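Local coordinates for periplasmic protein-probably involved in high-affinity Fe2+ transport (Escherichia coli F11, PDB 5I0Y), which binds copper in the periplasm and probably takes part in high-affinity iron uptake, for which its copper site is required, at residues L36-D48 against M90-M104. The protein carries 1 engineered substitution. Residues are numbered along the deposited sequence; the frame is centred on the assembly and turned at random.
Sequences LPAAKADVHLQAD and MVASDGPHYGANIKM. Engineered in segment 36-48: Q46 (natural residue Glu). With CU (copper (II) ion), chain D.
Strands 43-48 and 95-102 run antiparallel, their axes at 151° and 4.5 Å apart at the closest, and the pairing ends in a classic beta bulge where D42 and V43 both donate backbone N-H to I102 O. Beyond the bulge, D42 OD2 takes the backbone N of M104 on its anti lone pair (2.8 Å), so a short acidic side chain prolongs the pairing past the strand.

One face of the sheet carries the copper site. H44 NE2 and H97 NE2 each bind copper at 2.0 Å and M90 SD at 2.2 Å; H127 of the second subunit completes the site, which therefore bridges the dimer. The H44 side chain extends away from its own backbone N, which carries the ring to the copper and close to G99, where a CB would clash with H44 NE2. Its ND1 donates to N101 OD1 (2.9 Å), the oxygen lying 25° out of the ring plane, which helps fix the ring's rotation and leaves NE2 for the metal. An amide suits N101 because its other end also donates: ND2 reaches L36 O (2.9 Å) and I27 O, tying the 36-42 loop to the site. The engineered Q46 lays its amide over one face of the H97 ring, planes 21° apart, with NE2 3.0 Å from H97 CE1.

On the other face, V43 CG2 packs on I102 CG1 (3.6 Å) and L45 CD2 on I102 CD1, branched apolar chains filling the sandwich interior.

Two imidazole nitrogens from this chain suit copper(II), the soft thioether would probably favour copper(I) as well, and the N101–H44 bond makes N101 a second-shell residue that positions a ligand.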
ATOM      1  N   LEU B  36      -4.602  -7.299  18.921  1.00 20.72           N
ATOM      2  CA  LEU B  36      -4.147  -7.993  20.127  1.00 19.41           C
ATOM      3  C   LEU B  36      -2.946  -7.274  20.745  1.00 19.01           C
ATOM      4  O   LEU B  36      -1.938  -7.073  20.080  1.00 17.43           O
ATOM      5  CB  LEU B  36      -3.809  -9.453  19.802  1.00 18.31           C
ATOM      6  CG  LEU B  36      -3.478 -10.398  20.964  1.00 18.41           C
ATOM      7  CD1 LEU B  36      -4.679 -10.672  21.869  1.00 17.81           C
ATOM      8  CD2 LEU B  36      -2.944 -11.709  20.403  1.00 18.39           C
ATOM      9  N   PRO B  37      -3.051  -6.868  22.024  1.00 18.27           N
ATOM     10  CA  PRO B  37      -1.903  -6.182  22.618  1.00 17.90           C
ATOM     11  C   PRO B  37      -0.670  -7.074  22.694  1.00 17.18           C
ATOM     12  O   PRO B  37      -0.794  -8.291  22.891  1.00 16.87           O
ATOM     13  CB  PRO B  37      -2.385  -5.816  24.031  1.00 18.62           C
ATOM     14  CG  PRO B  37      -3.868  -5.934  23.991  1.00 19.67           C
ATOM     15  CD  PRO B  37      -4.196  -6.958  22.950  1.00 18.97           C
ATOM     16  N   ALA B  38       0.503  -6.476  22.540  1.00 15.90           N
ATOM     17  CA  ALA B  38       1.766  -7.206  22.564  1.00 16.70           C
ATOM     18  C   ALA B  38       1.918  -8.106  23.786  1.00 18.35           C
ATOM     19  O   ALA B  38       2.413  -9.227  23.683  1.00 18.79           O
ATOM     20  CB  ALA B  38       2.937  -6.244  22.481  1.00 16.77           C
ATOM     21  N   ALA B  39       1.486  -7.613  24.944  1.00 18.69           N
ATOM     22  CA  ALA B  39       1.650  -8.367  26.187  1.00 20.22           C
ATOM     23  C   ALA B  39       0.820  -9.644  26.204  1.00 20.86           C
ATOM     24  O   ALA B  39       1.122 -10.560  26.978  1.00 22.16           O
ATOM     25  CB  ALA B  39       1.321  -7.492  27.393  1.00 21.04           C
ATOM     26  N   LYS B  40      -0.209  -9.695  25.356  1.00 20.48           N
ATOM     27  CA  LYS B  40      -1.107 -10.852  25.247  1.00 21.11           C
ATOM     28  C   LYS B  40      -0.860 -11.720  24.013  1.00 19.63           C
ATOM     29  O   LYS B  40      -1.653 -12.630  23.713  1.00 20.93           O
ATOM     30  CB  LYS B  40      -2.565 -10.400  25.247  1.00 23.25           C
ATOM     31  CG  LYS B  40      -3.046  -9.808  26.569  1.00 25.44           C
ATOM     32  CD  LYS B  40      -4.566  -9.822  26.666  1.00 27.21           C
ATOM     33  CE  LYS B  40      -5.201  -8.946  25.593  1.00 27.87           C
ATOM     34  NZ  LYS B  40      -6.680  -9.054  25.487  1.00 29.46           N
ATOM     35  N   ALA B  41       0.228 -11.428  23.310  1.00 18.04           N
ATOM     36  CA  ALA B  41       0.595 -12.125  22.081  1.00 16.20           C
ATOM     37  C   ALA B  41       1.911 -12.872  22.263  1.00 15.77           C
ATOM     38  O   ALA B  41       2.689 -12.590  23.185  1.00 15.38           O
ATOM     39  CB  ALA B  41       0.735 -11.120  20.935  1.00 16.60           C
ATOM     40  N   ASP B  42       2.163 -13.831  21.369  1.00 14.26           N
ATOM     41  CA  ASP B  42       3.424 -14.561  21.341  1.00 14.61           C
ATOM     42  C   ASP B  42       4.318 -14.102  20.197  1.00 13.21           C
ATOM     43  O   ASP B  42       5.532 -14.060  20.326  1.00 12.82           O
ATOM     44  CB  ASP B  42       3.151 -16.063  21.213  1.00 15.33           C
ATOM     45  CG  ASP B  42       2.457 -16.630  22.445  1.00 15.77           C
ATOM     46  OD1 ASP B  42       2.909 -16.327  23.581  1.00 18.24           O
ATOM     47  OD2 ASP B  42       1.467 -17.367  22.278  1.00 16.44           O
ATOM     48  N   VAL B  43       3.704 -13.778  19.056  1.00 12.71           N
ATOM     49  CA  VAL B  43       4.484 -13.345  17.893  1.00 12.26           C
ATOM     50  C   VAL B  43       3.686 -12.280  17.141  1.00 10.83           C
ATOM     51  O   VAL B  43       2.484 -12.155  17.332  1.00 10.68           O
ATOM     52  CB  VAL B  43       4.827 -14.517  16.911  1.00 12.00           C
ATOM     53  CG1 VAL B  43       5.520 -15.693  17.619  1.00 12.10           C
ATOM     54  CG2 VAL B  43       3.593 -15.002  16.141  1.00 12.08           C
ATOM     55  N   HIS B  44       4.387 -11.517  16.310  1.00 10.44           N
ATOM     56  CA  HIS B  44       3.759 -10.797  15.203  1.00  9.94           C
ATOM     57  C   HIS B  44       3.967 -11.652  13.989  1.00  9.67           C
ATOM     58  O   HIS B  44       5.110 -11.958  13.643  1.00 10.48           O
ATOM     59  CB  HIS B  44       4.438  -9.441  15.018  1.00  9.93           C
ATOM     60  CG  HIS B  44       3.663  -8.464  14.147  1.00  9.68           C
ATOM     61  ND1 HIS B  44       2.429  -8.011  14.471  1.00  9.68           N
ATOM     62  CD2 HIS B  44       4.009  -7.841  12.951  1.00 10.00           C
ATOM     63  CE1 HIS B  44       2.017  -7.134  13.525  1.00  9.80           C
ATOM     64  NE2 HIS B  44       2.978  -7.046  12.593  1.00  9.69           N
ATOM     65  N   LEU B  45       2.865 -12.082  13.372  1.00  9.70           N
ATOM     66  CA  LEU B  45       2.911 -12.920  12.181  1.00  9.71           C
ATOM     67  C   LEU B  45       2.686 -12.047  10.956  1.00  9.44           C
ATOM     68  O   LEU B  45       1.820 -11.177  10.956  1.00  9.10           O
ATOM     69  CB  LEU B  45       1.848 -14.024  12.262  1.00 10.23           C
ATOM     70  CG  LEU B  45       1.749 -15.013  11.085  1.00 10.79           C
ATOM     71  CD1 LEU B  45       2.979 -15.901  10.990  1.00 11.43           C
ATOM     72  CD2 LEU B  45       0.478 -15.845  11.221  1.00 11.31           C
ATOM     73  N   GLN B  46       3.464 -12.293   9.918  1.00  9.60           N
ATOM     74  CA  GLN B  46       3.484 -11.399   8.770  1.00 10.13           C
ATOM     75  C   GLN B  46       3.439 -12.156   7.456  1.00  9.60           C
ATOM     76  O   GLN B  46       3.948 -13.284   7.348  1.00  9.20           O
ATOM     77  CB  GLN B  46       4.785 -10.590   8.761  1.00 12.48           C
ATOM     78  CG  GLN B  46       4.915  -9.531   9.824  1.00 14.91           C
ATOM     79  CD  GLN B  46       6.080  -8.591   9.560  1.00 15.60           C
ATOM     80  OE1 GLN B  46       6.788  -8.689   8.540  1.00 18.84           O
ATOM     81  NE2 GLN B  46       6.258  -7.665  10.453  1.00 17.48           N
ATOM     82  N   ALA B  47       2.885 -11.491   6.448  1.00  9.15           N
ATOM     83  CA  ALA B  47       3.009 -11.902   5.060  1.00  9.40           C
ATOM     84  C   ALA B  47       3.925 -10.927   4.352  1.00  9.45           C
ATOM     85  O   ALA B  47       3.682  -9.713   4.376  1.00  9.53           O
ATOM     86  CB  ALA B  47       1.647 -11.922   4.394  1.00  9.54           C
ATOM     87  N   ASP B  48       5.010 -11.449   3.789  0.50  9.61           N
ATOM     88  CA  ASP B  48       5.947 -10.668   2.995  0.50  9.98           C
ATOM     89  C   ASP B  48       5.675 -10.975   1.549  0.50  9.85           C
ATOM     90  O   ASP B  48       5.850 -12.113   1.102  0.50  9.41           O
ATOM     91  CB  ASP B  48       7.388 -11.032   3.321  0.50 11.01           C
ATOM     92  CG  ASP B  48       7.897 -10.311   4.532  0.50 11.79           C
ATOM     93  OD1 ASP B  48       7.207  -9.376   4.994  0.50 12.27           O
ATOM     94  OD2 ASP B  48       9.000 -10.674   5.002  0.50 12.58           O
ATOM     95  N   MET B  90       0.472  -2.684   7.163  1.00  8.37           N
ATOM     96  CA  MET B  90       1.281  -2.062   8.211  1.00  9.26           C
ATOM     97  C   MET B  90       2.561  -1.522   7.625  1.00  8.94           C
ATOM     98  O   MET B  90       2.949  -1.868   6.520  1.00  8.77           O
ATOM     99  CB  MET B  90       1.652  -3.087   9.282  1.00  9.80           C
ATOM    100  CG  MET B  90       0.474  -3.883   9.793  1.00 10.25           C
ATOM    101  SD  MET B  90       0.795  -4.832  11.294  1.00 11.69           S
ATOM    102  CE  MET B  90       0.616  -3.567  12.528  1.00 12.58           C
ATOM    103  N   VAL B  91       3.211  -0.636   8.376  1.00  9.34           N
ATOM    104  CA  VAL B  91       4.565  -0.222   8.055  1.00  9.03           C
ATOM    105  C   VAL B  91       5.439  -0.241   9.311  1.00  9.03           C
ATOM    106  O   VAL B  91       5.027   0.243  10.375  1.00  9.59           O
ATOM    107  CB  VAL B  91       4.613   1.118   7.279  1.00  9.34           C
ATOM    108  CG1 VAL B  91       4.091   2.277   8.116  1.00 10.01           C
ATOM    109  CG2 VAL B  91       6.014   1.373   6.724  1.00  9.45           C
ATOM    110  N   ALA B  92       6.616  -0.846   9.175  1.00  8.75           N
ATOM    111  CA  ALA B  92       7.614  -0.904  10.256  1.00  9.43           C
ATOM    112  C   ALA B  92       8.908  -0.309   9.727  1.00  9.71           C
ATOM    113  O   ALA B  92       8.975   0.194   8.593  1.00  9.99           O
ATOM    114  CB  ALA B  92       7.813  -2.346  10.702  1.00  9.82           C
ATOM    115  N   SER B  93       9.964  -0.379  10.529  1.00 10.37           N
ATOM    116  CA  SER B  93      11.210   0.287  10.134  1.00 11.16           C
ATOM    117  C   SER B  93      11.859  -0.277   8.874  1.00 11.53           C
ATOM    118  O   SER B  93      12.608   0.422   8.209  1.00 12.42           O
ATOM    119  CB  SER B  93      12.198   0.325  11.309  1.00 12.52           C
ATOM    120  OG  SER B  93      12.604  -0.985  11.621  1.00 14.14           O
ATOM    121  N   ASP B  94      11.556  -1.534   8.547  1.00 11.53           N
ATOM    122  CA  ASP B  94      12.053  -2.130   7.305  1.00 11.76           C
ATOM    123  C   ASP B  94      11.042  -2.130   6.165  1.00 11.42           C
ATOM    124  O   ASP B  94      11.248  -2.807   5.169  1.00 13.04           O
ATOM    125  CB  ASP B  94      12.499  -3.568   7.565  1.00 12.70           C
ATOM    126  CG  ASP B  94      11.374  -4.455   8.045  1.00 13.29           C
ATOM    127  OD1 ASP B  94      10.356  -3.961   8.557  1.00 14.07           O
ATOM    128  OD2 ASP B  94      11.507  -5.687   7.930  1.00 16.01           O
ATOM    129  N   GLY B  95       9.965  -1.367   6.304  1.00 10.19           N
ATOM    130  CA  GLY B  95       9.065  -1.142   5.185  1.00  9.63           C
ATOM    131  C   GLY B  95       7.683  -1.719   5.414  1.00  8.84           C
ATOM    132  O   GLY B  95       7.346  -2.215   6.497  1.00  8.58           O
ATOM    133  N   PRO B  96       6.835  -1.633   4.387  1.00  8.61           N
ATOM    134  CA  PRO B  96       5.448  -2.089   4.567  1.00  8.47           C
ATOM    135  C   PRO B  96       5.315  -3.604   4.524  1.00  8.48           C
ATOM    136  O   PRO B  96       6.135  -4.285   3.907  1.00  9.16           O
ATOM    137  CB  PRO B  96       4.735  -1.468   3.356  1.00  8.38           C
ATOM    138  CG  PRO B  96       5.801  -1.322   2.327  1.00  8.51           C
ATOM    139  CD  PRO B  96       7.060  -0.974   3.088  1.00  8.77           C
ATOM    140  N   HIS B  97       4.276  -4.117   5.172  1.00  7.92           N
ATOM    141  CA  HIS B  97       3.971  -5.562   5.148  1.00  7.77           C
ATOM    142  C   HIS B  97       2.525  -5.751   5.511  1.00  7.58           C
ATOM    143  O   HIS B  97       1.790  -4.768   5.694  1.00  8.00           O
ATOM    144  CB  HIS B  97       4.925  -6.328   6.099  1.00  8.24           C
ATOM    145  CG  HIS B  97       4.740  -5.970   7.545  1.00  8.30           C
ATOM    146  ND1 HIS B  97       5.654  -5.262   8.254  1.00  9.05           N
ATOM    147  CD2 HIS B  97       3.674  -6.200   8.402  1.00  7.99           C
ATOM    148  CE1 HIS B  97       5.184  -5.073   9.504  1.00  8.83           C
ATOM    149  NE2 HIS B  97       3.977  -5.630   9.598  1.00  8.92           N
ATOM    150  N   TYR B  98       2.085  -7.015   5.570  1.00  7.30           N
ATOM    151  CA  TYR B  98       0.779  -7.336   6.163  1.00  7.39           C
ATOM    152  C   TYR B  98       1.003  -8.180   7.399  1.00  7.49           C
ATOM    153  O   TYR B  98       1.849  -9.063   7.383  1.00  7.73           O
ATOM    154  CB  TYR B  98      -0.125  -8.089   5.168  1.00  7.08           C
ATOM    155  CG  TYR B  98      -0.337  -7.329   3.883  1.00  6.79           C
ATOM    156  CD1 TYR B  98      -1.388  -6.412   3.763  1.00  6.65           C
ATOM    157  CD2 TYR B  98       0.511  -7.523   2.804  1.00  6.77           C
ATOM    158  CE1 TYR B  98      -1.582  -5.710   2.584  1.00  6.81           C
ATOM    159  CE2 TYR B  98       0.331  -6.821   1.611  1.00  6.74           C
ATOM    160  CZ  TYR B  98      -0.714  -5.912   1.512  1.00  6.64           C
ATOM    161  OH  TYR B  98      -0.887  -5.213   0.336  1.00  7.00           O
ATOM    162  N   GLY B  99       0.266  -7.930   8.474  1.00  7.90           N
ATOM    163  CA  GLY B  99       0.508  -8.727   9.668  1.00  8.63           C
ATOM    164  C   GLY B  99      -0.461  -8.510  10.791  1.00  8.36           C
ATOM    165  O   GLY B  99      -1.429  -7.776  10.649  1.00  8.97           O
ATOM    166  N   ALA B 100      -0.200  -9.210  11.895  1.00  8.98           N
ATOM    167  CA  ALA B 100      -1.033  -9.124  13.113  1.00  9.50           C
ATOM    168  C   ALA B 100      -0.299  -9.771  14.264  1.00  9.89           C
ATOM    169  O   ALA B 100       0.376 -10.784  14.091  1.00  9.86           O
ATOM    170  CB  ALA B 100      -2.391  -9.802  12.936  1.00 10.38           C
ATOM    171  N   ASN B 101      -0.424  -9.188  15.455  1.00  9.97           N
ATOM    172  CA  ASN B 101      -0.041  -9.897  16.680  1.00 10.71           C
ATOM    173  C   ASN B 101      -0.992 -11.072  16.865  1.00 11.07           C
ATOM    174  O   ASN B 101      -2.209 -10.931  16.710  1.00 11.59           O
ATOM    175  CB  ASN B 101      -0.176  -8.994  17.898  1.00 10.99           C
ATOM    176  CG  ASN B 101       0.970  -8.011  18.045  1.00 10.59           C
ATOM    177  OD1 ASN B 101       2.006  -8.068  17.357  1.00 10.45           O
ATOM    178  ND2 ASN B 101       0.812  -7.114  19.022  1.00 11.59           N
ATOM    179  N   ILE B 102      -0.422 -12.212  17.221  1.00 11.79           N
ATOM    180  CA  ILE B 102      -1.226 -13.386  17.494  1.00 12.66           C
ATOM    181  C   ILE B 102      -0.693 -14.160  18.698  1.00 13.17           C
ATOM    182  O   ILE B 102       0.493 -14.115  19.030  1.00 12.74           O
ATOM    183  CB  ILE B 102      -1.328 -14.331  16.271  1.00 13.05           C
ATOM    184  CG1 ILE B 102       0.037 -14.914  15.945  1.00 13.34           C
ATOM    185  CG2 ILE B 102      -1.945 -13.641  15.047  1.00 13.41           C
ATOM    186  CD1 ILE B 102      -0.050 -16.107  15.010  1.00 14.24           C
ATOM    187  N   LYS B 103      -1.607 -14.873  19.344  1.00 14.96           N
ATOM    188  CA  LYS B 103      -1.224 -15.821  20.365  1.00 16.88           C
ATOM    189  C   LYS B 103      -1.047 -17.152  19.662  1.00 16.46           C
ATOM    190  O   LYS B 103      -1.939 -17.593  18.949  1.00 18.98           O
ATOM    191  CB  LYS B 103      -2.301 -15.897  21.450  1.00 19.42           C
ATOM    192  CG  LYS B 103      -1.914 -16.725  22.664  1.00 22.21           C
ATOM    193  CD  LYS B 103      -3.084 -16.896  23.619  1.00 24.92           C
ATOM    194  CE  LYS B 103      -2.860 -18.095  24.526  1.00 26.46           C
ATOM    195  NZ  LYS B 103      -2.879 -19.365  23.742  1.00 28.28           N
ATOM    196  N   MET B 104       0.121 -17.757  19.836  1.00 15.42           N
ATOM    197  CA  MET B 104       0.389 -19.090  19.297  1.00 15.59           C
ATOM    198  C   MET B 104      -0.302 -20.171  20.138  1.00 16.29           C
ATOM    199  O   MET B 104      -0.937 -19.880  21.148  1.00 16.54           O
ATOM    200  CB  MET B 104       1.896 -19.307  19.176  1.00 15.18           C
ATOM    201  CG  MET B 104       2.536 -18.451  18.079  1.00 14.19           C
ATOM    202  SD  MET B 104       2.018 -18.852  16.388  1.00 13.91           S
ATOM    203  CE  MET B 104       3.027 -20.295  16.076  1.00 15.37           C
TER
HETATM  204 CU    CU D 202       2.974  -5.410  11.359  1.00  9.66          CU
HETATM  205  O   HOH W   1       9.651  -7.229   8.886  1.00 20.03           O
HETATM  206  O   HOH W   2       6.709  -7.022   3.202  1.00 12.77           O